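Local coordinates for glycosylation Associate Protein 1 (Streptococcus agalactiae serotype V, PDB 6OYC) that probably acts in the accessory Sec system as a GT-B-like, lectin-type subunit of the Gap123 complex, which is linked to adhesin glycosylation and secretion, at residues P6-E11 with D32-Q37. Residues are numbered along the deposited sequence; the frame is centred on the assembly and turned at random.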
loop_
_atom_site.group_PDB
_atom_site.type_symbol
_atom_site.label_atom_id
_atom_site.label_comp_id
_atom_site.label_asym_id
_atom_site.label_seq_id
_atom_site.Cartn_x
_atom_site.Cartn_y
_atom_site.Cartn_z
ATOM N N PRO A 6 13.151 -0.942 0.037
ATOM C CA PRO A 6 11.761 -1.411 0.016
ATOM C C PRO A 6 11.510 -2.383 -1.129
ATOM O O PRO A 6 12.352 -2.595 -2.002
ATOM C CB PRO A 6 10.963 -0.113 -0.200
ATOM C CG PRO A 6 11.867 0.701 -1.083
ATOM C CD PRO A 6 13.302 0.361 -0.646
ATOM N N SER A 7 10.311 -2.960 -1.115
ATOM C CA SER A 7 9.791 -3.794 -2.205
ATOM C C SER A 7 8.496 -3.165 -2.694
ATOM O O SER A 7 7.404 -3.667 -2.397
ATOM C CB SER A 7 9.554 -5.253 -1.761
ATOM O OG SER A 7 10.794 -5.904 -1.567
ATOM N N TRP A 8 8.615 -2.040 -3.380
ATOM C CA TRP A 8 7.418 -1.333 -3.825
ATOM C C TRP A 8 7.297 -1.478 -5.327
ATOM O O TRP A 8 7.113 -0.489 -6.048
ATOM C CB TRP A 8 7.463 0.142 -3.431
ATOM C CG TRP A 8 7.531 0.373 -1.959
ATOM C CD1 TRP A 8 7.133 -0.484 -0.963
ATOM C CD2 TRP A 8 8.026 1.543 -1.310
ATOM N NE1 TRP A 8 7.364 0.086 0.276
ATOM C CE2 TRP A 8 7.897 1.335 0.088
ATOM C CE3 TRP A 8 8.564 2.752 -1.771
ATOM C CZ2 TRP A 8 8.293 2.284 1.019
ATOM C CZ3 TRP A 8 8.941 3.702 -0.842
ATOM C CH2 TRP A 8 8.820 3.457 0.537
ATOM N N TYR A 9 7.439 -2.715 -5.784
ATOM C CA TYR A 9 7.584 -3.076 -7.178
ATOM C C TYR A 9 6.216 -3.196 -7.850
ATOM O O TYR A 9 5.165 -3.210 -7.199
ATOM C CB TYR A 9 8.354 -4.389 -7.290
ATOM C CG TYR A 9 9.747 -4.269 -6.759
ATOM C CD1 TYR A 9 10.591 -3.272 -7.237
ATOM C CD2 TYR A 9 10.222 -5.121 -5.765
ATOM C CE1 TYR A 9 11.865 -3.130 -6.773
ATOM C CE2 TYR A 9 11.526 -4.975 -5.278
ATOM C CZ TYR A 9 12.341 -3.974 -5.799
ATOM O OH TYR A 9 13.635 -3.786 -5.357
ATOM N N ASN A 10 6.248 -3.288 -9.177
ATOM C CA ASN A 10 5.064 -3.544 -9.984
ATOM C C ASN A 10 4.985 -5.043 -10.230
ATOM O O ASN A 10 5.961 -5.654 -10.674
ATOM C CB ASN A 10 5.137 -2.766 -11.301
ATOM C CG ASN A 10 3.936 -3.004 -12.222
ATOM O OD1 ASN A 10 3.471 -4.130 -12.397
ATOM N ND2 ASN A 10 3.464 -1.931 -12.855
ATOM N N GLU A 11 3.818 -5.621 -9.933
ATOM C CA GLU A 11 3.607 -7.064 -10.033
ATOM C C GLU A 11 3.910 -7.599 -11.427
ATOM O O GLU A 11 4.406 -8.719 -11.575
ATOM C CB GLU A 11 2.155 -7.390 -9.677
ATOM C CG GLU A 11 1.974 -8.470 -8.647
ATOM C CD GLU A 11 0.517 -8.667 -8.283
ATOM O OE1 GLU A 11 -0.379 -8.281 -9.077
ATOM O OE2 GLU A 11 0.270 -9.202 -7.186
ATOM N N ASP A 32 3.398 -1.160 4.378
ATOM C CA ASP A 32 4.078 -2.446 4.522
ATOM C C ASP A 32 5.172 -2.330 5.575
ATOM O O ASP A 32 5.287 -1.313 6.266
ATOM C CB ASP A 32 4.615 -2.938 3.174
ATOM C CG ASP A 32 5.830 -2.151 2.686
ATOM O OD1 ASP A 32 6.279 -1.204 3.362
ATOM O OD2 ASP A 32 6.344 -2.487 1.597
ATOM N N ASP A 33 6.008 -3.375 5.655
ATOM C CA ASP A 33 7.025 -3.454 6.700
ATOM C C ASP A 33 8.044 -2.324 6.603
ATOM O O ASP A 33 8.521 -1.829 7.634
ATOM C CB ASP A 33 7.705 -4.832 6.663
ATOM C CG ASP A 33 8.255 -5.198 5.273
ATOM O OD1 ASP A 33 7.614 -4.831 4.255
ATOM O OD2 ASP A 33 9.328 -5.862 5.204
ATOM N N THR A 34 8.389 -1.884 5.393
ATOM C CA THR A 34 9.362 -0.804 5.288
ATOM C C THR A 34 8.818 0.486 5.882
ATOM O O THR A 34 9.533 1.192 6.605
ATOM C CB THR A 34 9.760 -0.586 3.834
ATOM O OG1 THR A 34 10.256 -1.810 3.286
ATOM C CG2 THR A 34 10.839 0.510 3.726
ATOM N N ILE A 35 7.559 0.821 5.579
ATOM C CA ILE A 35 6.950 2.018 6.162
ATOM C C ILE A 35 6.961 1.913 7.677
ATOM O O ILE A 35 7.383 2.832 8.391
ATOM C CB ILE A 35 5.511 2.208 5.642
ATOM C CG1 ILE A 35 5.460 2.265 4.104
ATOM C CG2 ILE A 35 4.849 3.403 6.355
ATOM C CD1 ILE A 35 5.961 3.537 3.531
ATOM N N ASN A 36 6.478 0.786 8.187
ATOM C CA ASN A 36 6.397 0.600 9.624
ATOM C C ASN A 36 7.771 0.735 10.272
ATOM O O ASN A 36 7.918 1.414 11.297
ATOM C CB ASN A 36 5.772 -0.764 9.904
ATOM C CG ASN A 36 5.950 -1.187 11.325
ATOM O OD1 ASN A 36 6.993 -1.738 11.696
ATOM N ND2 ASN A 36 4.945 -0.907 12.150
ATOM N N GLN A 37 8.798 0.135 9.655
ATOM C CA GLN A 37 10.127 0.128 10.258
ATOM C C GLN A 37 10.801 1.485 10.146
ATOM O O GLN A 37 11.505 1.907 11.069
ATOM C CB GLN A 37 10.994 -0.961 9.616
ATOM C CG GLN A 37 10.548 -2.353 10.042
ATOM C CD GLN A 37 10.936 -3.445 9.071
ATOM O OE1 GLN A 37 11.853 -3.280 8.259
ATOM N NE2 GLN A 37 10.248 -4.580 9.160
HETATM O O HOH W 1 8.840 -3.089 1.424
HETATM O O HOH W 2 5.805 -5.165 0.145
#
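D32 reaches the indole of W8 from the N-cap position of helix 33-43, the first helix of a Rossmann-like half of a GT-B-type fold. The contact lies within a beta-alpha-beta crossover, in which the start of the long connecting loop, just after parallel strand 2-5, packs against the start of the helix that the loop leads to. Aspartate suits the cap because its short carboxylate can fold back on the helix: CG sits between the backbone N and the carbonyl carbon (chi1 73°), and OD1 accepts from I35 N at 3.3 Å, almost straight at 167°, and more weakly from T34 N. That leaves OD2 to face the loop. There W8 NE1 lies 3.1 Å from D32 OD2 in a weak, bent hydrogen bond (128°), the oxygen at the edge of the ring and near its plane. OD2 also accepts from two waters, so three donors share this buried oxygen, and together with the helix N-terminus they would probably favour the charged form. D33 forms a salt bridge with R259 and a hydrogen bond with S254. T34 serves both a polar and an apolar need. Its OG1 takes a hydrogen from the first water at 2.7 Å, and that water accepts from S7 N, while its methyl CG2 packs beside P6 CB and W8 CZ2. P6 CB lies over the centre of the W8 indole, 3.4 Å above its plane, an apolar contact to which the rigid proline ring is well suited. I35 adds a branched apolar chain, whose arm crosses the indole at about a right angle; L50, L59 and L63 also pack on W8. The methyl I35 CD1 ends 3.6 Å from W8 CZ2, in an oblique approach to the six-membered ring.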